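ANGPTL4 C-terminal chain (Homo sapiens, PDB 6U1U) is the fibrinogen-like C-terminal domain of a secreted protein that mediates inactivation of lipoprotein lipase, thereby regulating triglyceride clearance, and inhibits endothelial cell proliferation and migration. Local coordinates at residues A[94-99]-A[205-210]. Residues are numbered along the deposited sequence; the frame is centred on the assembly and turned at random.
Sequences RDWDGN and PLQATT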
loop_
_atom_site.group_PDB
_atom_site.type_symbol
_atom_site.label_atom_id
_atom_site.label_comp_id
_atom_site.label_asym_id
_atom_site.label_seq_id
_atom_site.Cartn_x
_atom_site.Cartn_y
_atom_site.Cartn_z
ATOM N N ARG A 94 3.733 -12.897 1.275
ATOM C CA ARG A 94 4.415 -14.116 1.705
ATOM C C ARG A 94 3.530 -14.845 2.703
ATOM O O ARG A 94 2.948 -14.215 3.601
ATOM C CB ARG A 94 5.793 -13.807 2.333
ATOM C CG ARG A 94 6.607 -15.062 2.691
ATOM C CD ARG A 94 7.849 -14.701 3.505
ATOM N NE ARG A 94 8.649 -13.649 2.870
ATOM C CZ ARG A 94 9.432 -12.791 3.530
ATOM N NH1 ARG A 94 9.523 -12.853 4.862
ATOM N NH2 ARG A 94 10.129 -11.868 2.855
ATOM N N ASP A 95 3.405 -16.168 2.550
ATOM C CA ASP A 95 2.571 -16.888 3.495
ATOM C C ASP A 95 3.477 -17.588 4.494
ATOM O O ASP A 95 4.699 -17.425 4.481
ATOM C CB ASP A 95 1.588 -17.848 2.791
ATOM C CG ASP A 95 2.276 -19.034 2.112
ATOM O OD1 ASP A 95 3.437 -19.348 2.443
ATOM O OD2 ASP A 95 1.636 -19.641 1.230
ATOM N N TRP A 96 2.862 -18.351 5.388
ATOM C CA TRP A 96 3.629 -18.918 6.489
ATOM C C TRP A 96 4.344 -20.201 6.109
ATOM O O TRP A 96 5.110 -20.734 6.924
ATOM C CB TRP A 96 2.714 -19.146 7.677
ATOM C CG TRP A 96 2.398 -17.841 8.371
ATOM C CD1 TRP A 96 1.336 -17.035 8.115
ATOM C CD2 TRP A 96 3.157 -17.201 9.400
ATOM N NE1 TRP A 96 1.388 -15.929 8.920
ATOM C CE2 TRP A 96 2.489 -16.007 9.723
ATOM C CE3 TRP A 96 4.341 -17.516 10.078
ATOM C CZ2 TRP A 96 2.949 -15.132 10.707
ATOM C CZ3 TRP A 96 4.802 -16.645 11.065
ATOM C CH2 TRP A 96 4.110 -15.464 11.368
ATOM N N ASP A 97 4.161 -20.667 4.887
ATOM C CA ASP A 97 4.981 -21.742 4.357
ATOM C C ASP A 97 6.097 -21.236 3.453
ATOM O O ASP A 97 6.732 -22.036 2.757
ATOM C CB ASP A 97 4.104 -22.723 3.605
ATOM C CG ASP A 97 3.250 -23.537 4.534
ATOM O OD1 ASP A 97 3.795 -24.004 5.552
ATOM O OD2 ASP A 97 2.043 -23.692 4.243
ATOM N N GLY A 98 6.330 -19.926 3.425
ATOM C CA GLY A 98 7.400 -19.364 2.633
ATOM C C GLY A 98 7.081 -19.111 1.173
ATOM O O GLY A 98 7.962 -18.636 0.445
ATOM N N ASN A 99 5.863 -19.400 0.723
ATOM C CA ASN A 99 5.478 -19.073 -0.644
ATOM C C ASN A 99 5.352 -17.566 -0.784
ATOM O O ASN A 99 4.858 -16.897 0.118
ATOM C CB ASN A 99 4.145 -19.715 -1.005
ATOM C CG ASN A 99 4.143 -21.207 -0.795
ATOM O OD1 ASN A 99 3.331 -21.751 -0.034
ATOM N ND2 ASN A 99 5.044 -21.883 -1.488
ATOM N N PRO A 205 -3.887 -14.840 7.751
ATOM C CA PRO A 205 -2.982 -13.738 8.140
ATOM C C PRO A 205 -1.624 -13.901 7.468
ATOM O O PRO A 205 -0.904 -14.873 7.708
ATOM C CB PRO A 205 -2.882 -13.882 9.665
ATOM C CG PRO A 205 -2.976 -15.368 9.886
ATOM C CD PRO A 205 -3.924 -15.900 8.772
ATOM N N LEU A 206 -1.250 -12.926 6.644
ATOM C CA LEU A 206 -0.017 -13.056 5.884
ATOM C C LEU A 206 1.207 -12.861 6.766
ATOM O O LEU A 206 1.170 -12.170 7.792
ATOM C CB LEU A 206 0.002 -12.049 4.737
ATOM C CG LEU A 206 -1.083 -12.355 3.703
ATOM C CD1 LEU A 206 -1.340 -11.176 2.792
ATOM C CD2 LEU A 206 -0.667 -13.591 2.860
ATOM N N GLN A 207 2.305 -13.493 6.361
ATOM C CA GLN A 207 3.528 -13.413 7.147
ATOM C C GLN A 207 4.331 -12.157 6.831
ATOM O O GLN A 207 5.010 -11.625 7.716
ATOM C CB GLN A 207 4.384 -14.665 6.913
ATOM C CG GLN A 207 5.603 -14.750 7.838
ATOM C CD GLN A 207 6.673 -15.726 7.368
ATOM O OE1 GLN A 207 6.379 -16.746 6.736
ATOM N NE2 GLN A 207 7.921 -15.434 7.706
ATOM N N ALA A 208 4.296 -11.690 5.579
ATOM C CA ALA A 208 5.106 -10.541 5.183
ATOM C C ALA A 208 4.476 -9.907 3.950
ATOM O O ALA A 208 3.809 -10.582 3.161
ATOM C CB ALA A 208 6.568 -10.921 4.902
ATOM N N THR A 209 4.649 -8.583 3.824
ATOM C CA THR A 209 4.134 -7.844 2.680
ATOM C C THR A 209 5.172 -6.808 2.277
ATOM O O THR A 209 5.895 -6.277 3.125
ATOM C CB THR A 209 2.788 -7.114 2.986
ATOM O OG1 THR A 209 2.993 -6.093 3.988
ATOM C CG2 THR A 209 1.730 -8.080 3.521
ATOM N N THR A 210 5.217 -6.492 0.979
ATOM C CA THR A 210 5.969 -5.339 0.498
ATOM C C THR A 210 5.162 -4.697 -0.608
ATOM O O THR A 210 4.636 -5.409 -1.475
ATOM C CB THR A 210 7.339 -5.729 -0.092
ATOM O OG1 THR A 210 8.019 -6.613 0.803
ATOM C CG2 THR A 210 8.207 -4.485 -0.280
#
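A classic beta bulge joins R94, at the end of strand 87-94, to Q207 and A208, where strand 208-215 begins. R94 N gives a hydrogen bond to A208 O (3.0 Å), and R94 O is gripped twice, by Q207 N at 2.9 Å and weakly by A208 N at 3.5 Å. R94 and A208 point their side chains to the same face of the sheet, where the R94 guanidinium lays one of its faces over A208 CB, which sits 3.5 Å from NH1. Beyond the bulge, the W96 indole folds over the Q207 side chain: CB and CG of Q207 lie against one ring face, and CG stands 3.6 Å from the centroid of the six-membered ring, only 3° off its normal, a CH-pi contact. With chi1 at -173°, Q207 CG swings away from the backbone N and the extended chain runs out across the indole, its amide plane 27° from that of the ring. At the ring edge, W96 NE1 makes a weak hydrogen bond to P205 O (2.8 Å). Were Q207 replaced by an alanine, the six-membered ring of W96 would probably lose the cover of CG and the chain beyond it on that face, with only CB left against the indole. The loop itself is shaped by D95, whose OD1 accepts from D97 N (2.9 Å) and N99 N on opposite faces of the carboxylate; its OD2 forms a salt bridge with R200, fixing the carboxylate from outside the turn. A type I turn from D95 to G98, with an Asx turn at D95, thus links antiparallel strands 87-94 and 100-109, while the bulge joins this hairpin to the C-terminal strand in the sheet of the fibrinogen-like domain.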